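Local coordinates for thiamine-binding periplasmic protein (Escherichia coli, PDB 2QRY), which binds thiamine, thiamine phosphate and thiamine diphosphate with high affinity as the solute-binding component of the ThiBPQ ABC transporter, which imports thiamine, at residues V109-G114 against F120-Y125; Q246-A251 against N282-V287; A277-N282 against V290-G295. All blocks are in the same frame, centred on the assembly; numbering follows the deposited sequence.

Interaction 1 of 3, residues V109-G114 against F120-Y125; sequences VNVPGG and FVPFDY
Val111, whose side chain packs on Pro122, also accepts a backbone hydrogen bond, from Gly114 N to Val111 O at 2.8 Å. That bond closes a type II beta turn from Val111 to Gly114. Pro112 takes the second position of the turn. Gly113 takes the third with a positive phi of 89°, as is common for glycine in this turn type.

The turn presents the Pro112 ring to Tyr125. Pro112 CD lies over the centre of the Tyr125 ring, 3.5 Å from the centroid and 5° off the normal, which makes a CH-pi contact. Pro112 CG is displaced toward the phenol end and comes within 3.3 Å of Tyr125 CE1. On the tyrosine side, a chi1 of 71° swings the ring toward the loop, where one face lies against the proline.

Nearer the start of the strand, two valines meet Pro122. Val111 CG2 is 4.1 Å from Pro122 CB. Val109 CG1 reaches Pro122 CG at 4.2 Å, and the two side chains cross at about a right angle. The other branch, Val109 CG2, faces Pro122 O at 4.0 Å.

Val287 touches both valines and shares a backbone hydrogen bond with Asn110. The Tyr125 ring also meets that of Tyr285.

No hydrogen bond links the two segments. Between 109-114 and 120-125 the contact therefore rests on apolar side chains and one CH-pi contact of Pro112 on Tyr125, while the turn bonds to itself.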
loop_
_atom_site.group_PDB
_atom_site.type_symbol
_atom_site.label_atom_id
_atom_site.label_comp_id
_atom_site.label_asym_id
_atom_site.label_seq_id
_atom_site.Cartn_x
_atom_site.Cartn_y
_atom_site.Cartn_z
ATOM N N VAL A 109 -11.749 13.849 -5.037
ATOM C CA VAL A 109 -11.034 12.609 -5.315
ATOM C C VAL A 109 -11.483 11.870 -6.579
ATOM O O VAL A 109 -12.669 11.829 -6.897
ATOM C CB VAL A 109 -11.153 11.659 -4.098
ATOM C CG1 VAL A 109 -10.893 10.226 -4.509
ATOM C CG2 VAL A 109 -10.172 12.087 -3.028
ATOM N N ASN A 110 -10.515 11.281 -7.284
ATOM C CA ASN A 110 -10.766 10.529 -8.511
ATOM C C ASN A 110 -9.989 9.211 -8.470
ATOM O O ASN A 110 -8.778 9.175 -8.693
ATOM C CB ASN A 110 -10.349 11.362 -9.723
ATOM C CG ASN A 110 -10.557 10.630 -11.028
ATOM O OD1 ASN A 110 -11.543 9.913 -11.195
ATOM N ND2 ASN A 110 -9.636 10.816 -11.968
ATOM N N VAL A 111 -10.706 8.125 -8.200
ATOM C CA VAL A 111 -10.102 6.804 -8.072
ATOM C C VAL A 111 -10.821 5.720 -8.874
ATOM O O VAL A 111 -12.031 5.785 -9.068
ATOM C CB VAL A 111 -10.087 6.382 -6.574
ATOM C CG1 VAL A 111 -9.722 4.922 -6.429
ATOM C CG2 VAL A 111 -9.115 7.244 -5.807
ATOM N N PRO A 112 -10.075 4.706 -9.346
ATOM C CA PRO A 112 -10.633 3.596 -10.122
ATOM C C PRO A 112 -11.704 2.855 -9.328
ATOM O O PRO A 112 -11.456 2.401 -8.213
ATOM C CB PRO A 112 -9.415 2.717 -10.383
ATOM C CG PRO A 112 -8.322 3.708 -10.507
ATOM C CD PRO A 112 -8.602 4.656 -9.361
ATOM N N GLY A 113 -12.890 2.724 -9.912
ATOM C CA GLY A 113 -13.970 2.046 -9.229
ATOM C C GLY A 113 -14.756 3.041 -8.403
ATOM O O GLY A 113 -15.741 2.690 -7.757
ATOM N N GLY A 114 -14.313 4.294 -8.425
ATOM C CA GLY A 114 -14.993 5.331 -7.674
ATOM C C GLY A 114 -14.681 5.287 -6.192
ATOM O O GLY A 114 -13.889 4.463 -5.733
ATOM N N PHE A 120 -12.830 7.676 5.456
ATOM C CA PHE A 120 -11.499 7.499 4.881
ATOM C C PHE A 120 -11.292 8.181 3.527
ATOM O O PHE A 120 -12.011 7.925 2.563
ATOM C CB PHE A 120 -11.207 6.001 4.800
ATOM C CG PHE A 120 -11.427 5.290 6.103
ATOM C CD1 PHE A 120 -10.525 5.436 7.150
ATOM C CD2 PHE A 120 -12.584 4.554 6.320
ATOM C CE1 PHE A 120 -10.771 4.865 8.399
ATOM C CE2 PHE A 120 -12.843 3.977 7.564
ATOM C CZ PHE A 120 -11.934 4.136 8.605
ATOM N N VAL A 121 -10.285 9.044 3.476
ATOM C CA VAL A 121 -9.955 9.798 2.275
ATOM C C VAL A 121 -8.761 9.205 1.521
ATOM O O VAL A 121 -7.675 9.040 2.080
ATOM C CB VAL A 121 -9.613 11.265 2.631
ATOM C CG1 VAL A 121 -9.469 12.091 1.363
ATOM C CG2 VAL A 121 -10.683 11.846 3.537
ATOM N N PRO A 122 -8.949 8.877 0.236
ATOM C CA PRO A 122 -7.847 8.312 -0.545
ATOM C C PRO A 122 -6.805 9.377 -0.857
ATOM O O PRO A 122 -7.136 10.559 -0.972
ATOM C CB PRO A 122 -8.533 7.829 -1.822
ATOM C CG PRO A 122 -9.926 7.576 -1.401
ATOM C CD PRO A 122 -10.226 8.734 -0.481
ATOM N N PHE A 123 -5.548 8.962 -0.991
ATOM C CA PHE A 123 -4.487 9.894 -1.343
ATOM C C PHE A 123 -3.651 9.359 -2.506
ATOM O O PHE A 123 -2.871 10.096 -3.106
ATOM C CB PHE A 123 -3.627 10.259 -0.116
ATOM C CG PHE A 123 -2.843 9.117 0.479
ATOM C CD1 PHE A 123 -1.635 8.713 -0.082
ATOM C CD2 PHE A 123 -3.266 8.510 1.660
ATOM C CE1 PHE A 123 -0.861 7.735 0.529
ATOM C CE2 PHE A 123 -2.498 7.531 2.279
ATOM C CZ PHE A 123 -1.296 7.144 1.715
ATOM N N ASP A 124 -3.826 8.078 -2.824
ATOM C CA ASP A 124 -3.155 7.450 -3.965
ATOM C C ASP A 124 -3.617 6.011 -4.173
ATOM O O ASP A 124 -4.295 5.440 -3.321
ATOM C CB ASP A 124 -1.614 7.511 -3.863
ATOM C CG ASP A 124 -1.039 6.641 -2.755
ATOM O OD1 ASP A 124 -1.632 5.593 -2.403
ATOM O OD2 ASP A 124 0.045 7.005 -2.249
ATOM N N TYR A 125 -3.282 5.437 -5.324
ATOM C CA TYR A 125 -3.679 4.064 -5.606
ATOM C C TYR A 125 -2.656 3.367 -6.489
ATOM O O TYR A 125 -1.814 4.012 -7.107
ATOM C CB TYR A 125 -5.068 4.028 -6.262
ATOM C CG TYR A 125 -5.118 4.545 -7.688
ATOM C CD1 TYR A 125 -4.985 3.674 -8.770
ATOM C CD2 TYR A 125 -5.297 5.904 -7.953
ATOM C CE1 TYR A 125 -5.032 4.139 -10.082
ATOM C CE2 TYR A 125 -5.344 6.383 -9.265
ATOM C CZ TYR A 125 -5.212 5.493 -10.323
ATOM O OH TYR A 125 -5.272 5.952 -11.621
#

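Interaction 2 of 3, residues Q246-A251 against N282-V287; sequences QVEVAA and NWMYPV. With TPS (thiamin phosphate), chain E.
The thiamin phosphate pocket of this periplasmic solute-binding protein is lined here by Glu248, on strand 243-252, and by Met284, which also touches Gln246. Met284 is a selenomethionine in this crystal. Its chain bends at chi2 (-72°) and again at chi3, and its CE comes within 3.3 Å of Gln246 OE1. The glutamine amide is held at both ends, OE1 by Tyr218 OH and NE2 by Asp86 OD2.

The extended Glu248 side chain reaches the thiazolium ring of the ligand. Its OE2 lies 3.3 Å from the ring methyl CM4, and OE1 is hydrogen-bonded to Tyr30 OH. Asp124 OD1 lies close to Glu248 OE2, which may raise the affinity of the pair for a proton. The cationic thiazolium nearby would probably offset some of this negative charge.

Met284 SE packs on the same methyl at 3.8 Å. Trp283 flanks the pyrimidine, with CD1 3.7 Å from ligand N3A, and its carbonyl O accepts from Thr220 OG1. Between the two rings of the ligand, Asn282 O approaches the bridging methylene C7A at 3.0 Å.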
loop_
_atom_site.group_PDB
_atom_site.type_symbol
_atom_site.label_atom_id
_atom_site.label_comp_id
_atom_site.label_asym_id
_atom_site.label_seq_id
_atom_site.Cartn_x
_atom_site.Cartn_y
_atom_site.Cartn_z
ATOM N N GLN A 246 -5.212 -1.343 -4.885
ATOM C CA GLN A 246 -5.034 -0.767 -3.566
ATOM C C GLN A 246 -5.273 0.735 -3.636
ATOM O O GLN A 246 -4.751 1.424 -4.513
ATOM C CB GLN A 246 -3.624 -1.000 -3.004
ATOM C CG GLN A 246 -3.462 -0.377 -1.614
ATOM C CD GLN A 246 -2.032 -0.360 -1.101
ATOM O OE1 GLN A 246 -1.133 0.205 -1.733
ATOM N NE2 GLN A 246 -1.816 -0.966 0.061
ATOM N N VAL A 247 -6.078 1.229 -2.705
ATOM C CA VAL A 247 -6.349 2.647 -2.601
ATOM C C VAL A 247 -5.973 2.958 -1.167
ATOM O O VAL A 247 -6.648 2.521 -0.240
ATOM C CB VAL A 247 -7.844 2.982 -2.809
ATOM C CG1 VAL A 247 -8.065 4.466 -2.597
ATOM C CG2 VAL A 247 -8.291 2.572 -4.208
ATOM N N GLU A 248 -4.881 3.687 -0.978
ATOM C CA GLU A 248 -4.453 4.032 0.372
ATOM C C GLU A 248 -5.315 5.174 0.872
ATOM O O GLU A 248 -5.733 6.027 0.096
ATOM C CB GLU A 248 -2.979 4.438 0.381
ATOM C CG GLU A 248 -2.065 3.406 -0.236
ATOM C CD GLU A 248 -0.617 3.638 0.121
ATOM O OE1 GLU A 248 -0.156 3.069 1.140
ATOM O OE2 GLU A 248 0.054 4.402 -0.609
ATOM N N VAL A 249 -5.565 5.199 2.171
ATOM C CA VAL A 249 -6.413 6.228 2.748
ATOM C C VAL A 249 -5.891 6.780 4.062
ATOM O O VAL A 249 -4.955 6.252 4.658
ATOM C CB VAL A 249 -7.828 5.673 3.011
ATOM C CG1 VAL A 249 -8.409 5.102 1.729
ATOM C CG2 VAL A 249 -7.768 4.596 4.074
ATOM N N ALA A 250 -6.523 7.859 4.499
ATOM C CA ALA A 250 -6.193 8.508 5.753
ATOM C C ALA A 250 -7.514 8.920 6.412
ATOM O O ALA A 250 -8.526 9.106 5.727
ATOM C CB ALA A 250 -5.324 9.720 5.504
ATOM N N ALA A 251 -7.504 9.040 7.735
ATOM C CA ALA A 251 -8.692 9.442 8.471
ATOM C C ALA A 251 -8.282 10.082 9.792
ATOM O O ALA A 251 -7.202 9.796 10.324
ATOM C CB ALA A 251 -9.577 8.241 8.729
ATOM N N ASN A 282 5.915 8.576 -3.348
ATOM C CA ASN A 282 5.395 7.265 -2.968
ATOM C C ASN A 282 5.365 6.290 -4.142
ATOM O O ASN A 282 5.122 5.101 -3.952
ATOM C CB ASN A 282 3.977 7.402 -2.408
ATOM C CG ASN A 282 3.745 6.551 -1.155
ATOM O OD1 ASN A 282 2.616 6.132 -0.868
ATOM N ND2 ASN A 282 4.806 6.317 -0.397
ATOM N N TRP A 283 5.599 6.790 -5.352
ATOM C CA TRP A 283 5.581 5.943 -6.538
ATOM C C TRP A 283 4.264 5.171 -6.637
ATOM O O TRP A 283 4.218 3.943 -6.613
ATOM C CB TRP A 283 6.788 5.001 -6.509
ATOM C CG TRP A 283 8.057 5.784 -6.444
ATOM C CD1 TRP A 283 8.811 6.044 -5.332
ATOM C CD2 TRP A 283 8.649 6.532 -7.513
ATOM N NE1 TRP A 283 9.828 6.911 -5.642
ATOM C CE2 TRP A 283 9.753 7.228 -6.972
ATOM C CE3 TRP A 283 8.348 6.687 -8.873
ATOM C CZ2 TRP A 283 10.561 8.067 -7.749
ATOM C CZ3 TRP A 283 9.150 7.521 -9.646
ATOM C CH2 TRP A 283 10.245 8.201 -9.078
HETATM N N MSE A 284 3.191 5.938 -6.743
HETATM C CA MSE A 284 1.834 5.425 -6.843
HETATM C C MSE A 284 1.072 6.429 -7.705
HETATM O O MSE A 284 1.563 7.534 -7.947
HETATM C CB MSE A 284 1.198 5.372 -5.447
HETATM C CG MSE A 284 1.820 4.371 -4.487
HETATM SE SE MSE A 284 1.399 2.542 -4.966
HETATM C CE MSE A 284 -0.353 2.410 -4.124
ATOM N N TYR A 285 -0.120 6.061 -8.165
ATOM C CA TYR A 285 -0.922 6.974 -8.978
ATOM C C TYR A 285 -1.690 7.919 -8.054
ATOM O O TYR A 285 -2.335 7.482 -7.101
ATOM C CB TYR A 285 -1.904 6.194 -9.859
ATOM C CG TYR A 285 -1.231 5.350 -10.914
ATOM C CD1 TYR A 285 -0.603 5.939 -12.011
ATOM C CD2 TYR A 285 -1.202 3.961 -10.805
ATOM C CE1 TYR A 285 0.040 5.165 -12.975
ATOM C CE2 TYR A 285 -0.564 3.175 -11.764
ATOM C CZ TYR A 285 0.056 3.786 -12.844
ATOM O OH TYR A 285 0.697 3.015 -13.781
ATOM N N PRO A 286 -1.622 9.232 -8.323
ATOM C CA PRO A 286 -2.311 10.243 -7.517
ATOM C C PRO A 286 -3.824 10.099 -7.575
ATOM O O PRO A 286 -4.376 9.483 -8.493
ATOM C CB PRO A 286 -1.844 11.560 -8.133
ATOM C CG PRO A 286 -0.525 11.217 -8.724
ATOM C CD PRO A 286 -0.790 9.878 -9.351
ATOM N N VAL A 287 -4.488 10.683 -6.590
ATOM C CA VAL A 287 -5.934 10.629 -6.507
ATOM C C VAL A 287 -6.541 11.866 -7.181
ATOM O O VAL A 287 -7.724 11.885 -7.519
ATOM C CB VAL A 287 -6.374 10.523 -5.032
ATOM C CG1 VAL A 287 -6.157 11.834 -4.320
ATOM C CG2 VAL A 287 -7.793 10.084 -4.958
HETATM C CM2 TPS E . 10.240 1.678 -5.457
HETATM N N3 TPS E . 4.921 1.559 -1.597
HETATM C C2 TPS E . 5.941 0.860 -1.138
HETATM S S1 TPS E . 5.345 0.146 0.313
HETATM C C5 TPS E . 3.709 0.817 0.258
HETATM C C4 TPS E . 3.750 1.564 -0.901
HETATM C CM4 TPS E . 2.524 2.343 -1.366
HETATM C C6 TPS E . 2.654 0.542 1.283
HETATM C C7 TPS E . 3.445 -0.286 2.296
HETATM O O7 TPS E . 2.676 -0.755 3.397
HETATM N N1A TPS E . 7.850 1.156 -5.195
HETATM C C2A TPS E . 8.903 1.866 -4.779
HETATM N N3A TPS E . 8.791 2.732 -3.774
HETATM C C4A TPS E . 7.615 2.927 -3.140
HETATM N N4A TPS E . 7.531 3.831 -2.096
HETATM C C5A TPS E . 6.465 2.185 -3.558
HETATM C C6A TPS E . 6.643 1.286 -4.623
HETATM C C7A TPS E . 5.075 2.331 -2.893
HETATM P P1 TPS E . 3.691 -1.587 4.339
HETATM O O1 TPS E . 4.388 -2.693 3.499
HETATM O O2 TPS E . 2.944 -2.193 5.596
HETATM O O3 TPS E . 4.779 -0.618 4.851
#

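Interaction 3 of 3, residues A277-N282 against V290-G295; sequences AIPTGN and VTLPAG. With TPS (thiamin phosphate), chain E.
Pro279 and Pro293 meet ring against ring, their side chains crossing at about a right angle. Pro279 CB is only 3.3 Å from Pro293 CD, tighter than usual van der Waals contact. Beside it, Thr280 CG2 reaches Pro293 CG at 3.5 Å. The Thr280 torsion (chi1 65°) turns this methyl, rather than the hydroxyl, against the proline. Pro293 CG is thus held by both Thr280 CG2 and Pro279 CB.

Pro279 CG makes looser contacts. It lies 4.4 Å from Leu292 CD2 and 4.5 Å from Val290 CG1. All these contacts are apolar, and no hydrogen bond joins the two segments.

Pro279 and Thr280 sit in a short, weakly bonded helix at about 278-281. In it Ile278 O accepts from two backbone donors, Asn282 N at 2.8 Å and Gly281 N at 3.2 Å.

Further out, Pro286 touches both Pro279 and Leu292. Leu227 of helix 221-229 lies against Thr280 and Pro293. Ile278 packs on Phe123 and Asp124 of strand 121-133.

The arrangement is a proline-rich surface contact between a short helical turn and a later loop. From this helix the chain runs into Asn282, whose carbonyl O touches the ligand in the thiamin phosphate site of this solute-binding fold.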
loop_
_atom_site.group_PDB
_atom_site.type_symbol
_atom_site.label_atom_id
_atom_site.label_comp_id
_atom_site.label_asym_id
_atom_site.label_seq_id
_atom_site.Cartn_x
_atom_site.Cartn_y
_atom_site.Cartn_z
ATOM N N ALA A 277 3.370 15.480 -4.880
ATOM C CA ALA A 277 4.542 14.810 -4.321
ATOM C C ALA A 277 4.382 13.295 -4.287
ATOM O O ALA A 277 5.332 12.573 -3.984
ATOM C CB ALA A 277 4.836 15.341 -2.922
ATOM N N ILE A 278 3.184 12.813 -4.607
ATOM C CA ILE A 278 2.923 11.380 -4.604
ATOM C C ILE A 278 3.646 10.613 -5.711
ATOM O O ILE A 278 4.307 9.611 -5.439
ATOM C CB ILE A 278 1.405 11.078 -4.703
ATOM C CG1 ILE A 278 0.739 11.284 -3.337
ATOM C CG2 ILE A 278 1.181 9.639 -5.172
ATOM C CD1 ILE A 278 1.266 10.354 -2.248
ATOM N N PRO A 279 3.534 11.073 -6.971
ATOM C CA PRO A 279 4.201 10.369 -8.067
ATOM C C PRO A 279 5.656 9.996 -7.804
ATOM O O PRO A 279 6.017 8.828 -7.891
ATOM C CB PRO A 279 4.049 11.336 -9.236
ATOM C CG PRO A 279 2.726 11.960 -8.968
ATOM C CD PRO A 279 2.826 12.261 -7.485
ATOM N N THR A 280 6.490 10.981 -7.477
ATOM C CA THR A 280 7.905 10.710 -7.243
ATOM C C THR A 280 8.266 10.489 -5.777
ATOM O O THR A 280 9.420 10.224 -5.452
ATOM C CB THR A 280 8.788 11.843 -7.813
ATOM O OG1 THR A 280 8.528 13.062 -7.109
ATOM C CG2 THR A 280 8.489 12.049 -9.305
ATOM N N GLY A 281 7.276 10.587 -4.895
ATOM C CA GLY A 281 7.532 10.373 -3.483
ATOM C C GLY A 281 7.145 8.976 -3.033
ATOM O O GLY A 281 7.949 8.272 -2.422
ATOM N N ASN A 282 5.915 8.576 -3.348
ATOM C CA ASN A 282 5.395 7.265 -2.968
ATOM C C ASN A 282 5.365 6.290 -4.142
ATOM O O ASN A 282 5.122 5.101 -3.952
ATOM C CB ASN A 282 3.977 7.402 -2.408
ATOM C CG ASN A 282 3.745 6.551 -1.155
ATOM O OD1 ASN A 282 2.616 6.132 -0.868
ATOM N ND2 ASN A 282 4.806 6.317 -0.397
ATOM N N VAL A 290 -3.272 15.275 -11.208
ATOM C CA VAL A 290 -2.013 16.008 -11.281
ATOM C C VAL A 290 -1.237 15.424 -12.463
ATOM O O VAL A 290 -1.659 14.427 -13.049
ATOM C CB VAL A 290 -1.194 15.848 -9.975
ATOM C CG1 VAL A 290 -1.000 14.385 -9.660
ATOM C CG2 VAL A 290 0.154 16.533 -10.110
ATOM N N THR A 291 -0.116 16.036 -12.824
ATOM C CA THR A 291 0.657 15.539 -13.953
ATOM C C THR A 291 1.644 14.457 -13.536
ATOM O O THR A 291 2.468 14.663 -12.644
ATOM C CB THR A 291 1.430 16.682 -14.651
ATOM O OG1 THR A 291 2.443 17.190 -13.773
ATOM C CG2 THR A 291 0.475 17.814 -15.027
ATOM N N LEU A 292 1.547 13.298 -14.179
ATOM C CA LEU A 292 2.444 12.194 -13.878
ATOM C C LEU A 292 3.804 12.480 -14.497
ATOM O O LEU A 292 3.897 13.020 -15.599
ATOM C CB LEU A 292 1.891 10.882 -14.435
ATOM C CG LEU A 292 0.501 10.455 -13.960
ATOM C CD1 LEU A 292 0.216 9.043 -14.450
ATOM C CD2 LEU A 292 0.430 10.512 -12.453
ATOM N N PRO A 293 4.882 12.128 -13.786
ATOM C CA PRO A 293 6.246 12.350 -14.274
ATOM C C PRO A 293 6.490 11.586 -15.559
ATOM O O PRO A 293 5.960 10.488 -15.745
ATOM C CB PRO A 293 7.113 11.807 -13.138
ATOM C CG PRO A 293 6.247 11.969 -11.927
ATOM C CD PRO A 293 4.902 11.534 -12.441
ATOM N N ALA A 294 7.281 12.164 -16.455
ATOM C CA ALA A 294 7.606 11.470 -17.690
ATOM C C ALA A 294 8.305 10.219 -17.177
ATOM O O ALA A 294 9.121 10.300 -16.257
ATOM C CB ALA A 294 8.556 12.306 -18.535
ATOM N N GLY A 295 7.979 9.066 -17.745
ATOM C CA GLY A 295 8.593 7.833 -17.288
ATOM C C GLY A 295 7.523 6.854 -16.860
ATOM O O GLY A 295 7.664 5.645 -17.045
HETATM C CM2 TPS E . 10.240 1.678 -5.457
HETATM N N3 TPS E . 4.921 1.559 -1.597
HETATM C C2 TPS E . 5.941 0.860 -1.138
HETATM S S1 TPS E . 5.345 0.146 0.313
HETATM C C5 TPS E . 3.709 0.817 0.258
HETATM C C4 TPS E . 3.750 1.564 -0.901
HETATM C CM4 TPS E . 2.524 2.343 -1.366
HETATM C C6 TPS E . 2.654 0.542 1.283
HETATM C C7 TPS E . 3.445 -0.286 2.296
HETATM O O7 TPS E . 2.676 -0.755 3.397
HETATM N N1A TPS E . 7.850 1.156 -5.195
HETATM C C2A TPS E . 8.903 1.866 -4.779
HETATM N N3A TPS E . 8.791 2.732 -3.774
HETATM C C4A TPS E . 7.615 2.927 -3.140
HETATM N N4A TPS E . 7.531 3.831 -2.096
HETATM C C5A TPS E . 6.465 2.185 -3.558
HETATM C C6A TPS E . 6.643 1.286 -4.623
HETATM C C7A TPS E . 5.075 2.331 -2.893
HETATM P P1 TPS E . 3.691 -1.587 4.339
HETATM O O1 TPS E . 4.388 -2.693 3.499
HETATM O O2 TPS E . 2.944 -2.193 5.596
HETATM O O3 TPS E . 4.779 -0.618 4.851
#

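Overall arrangement
Along the chain, interaction 1 closes before the other two open, and interactions 2 and 3 overlap, sharing Asn282. The centres of interactions 1 and 2 are about 7 Å apart, those of 2 and 3 about 12 Å, and those of 1 and 3 about 16 Å. Strand 121-133 connects the first two: it pairs antiparallel with both strand 243-252 and strand 285-286 in one mixed sheet. Backbone bonds Val121 N to Ala250 O and Tyr125 O to Tyr285 N probably join them. Helix 278-281 leads into strand 285-286, linking interaction 3. Interaction 2 is thus buried at the thiamin phosphate pocket, with interaction 1 beside it in the same sheet and interaction 3 at the surface.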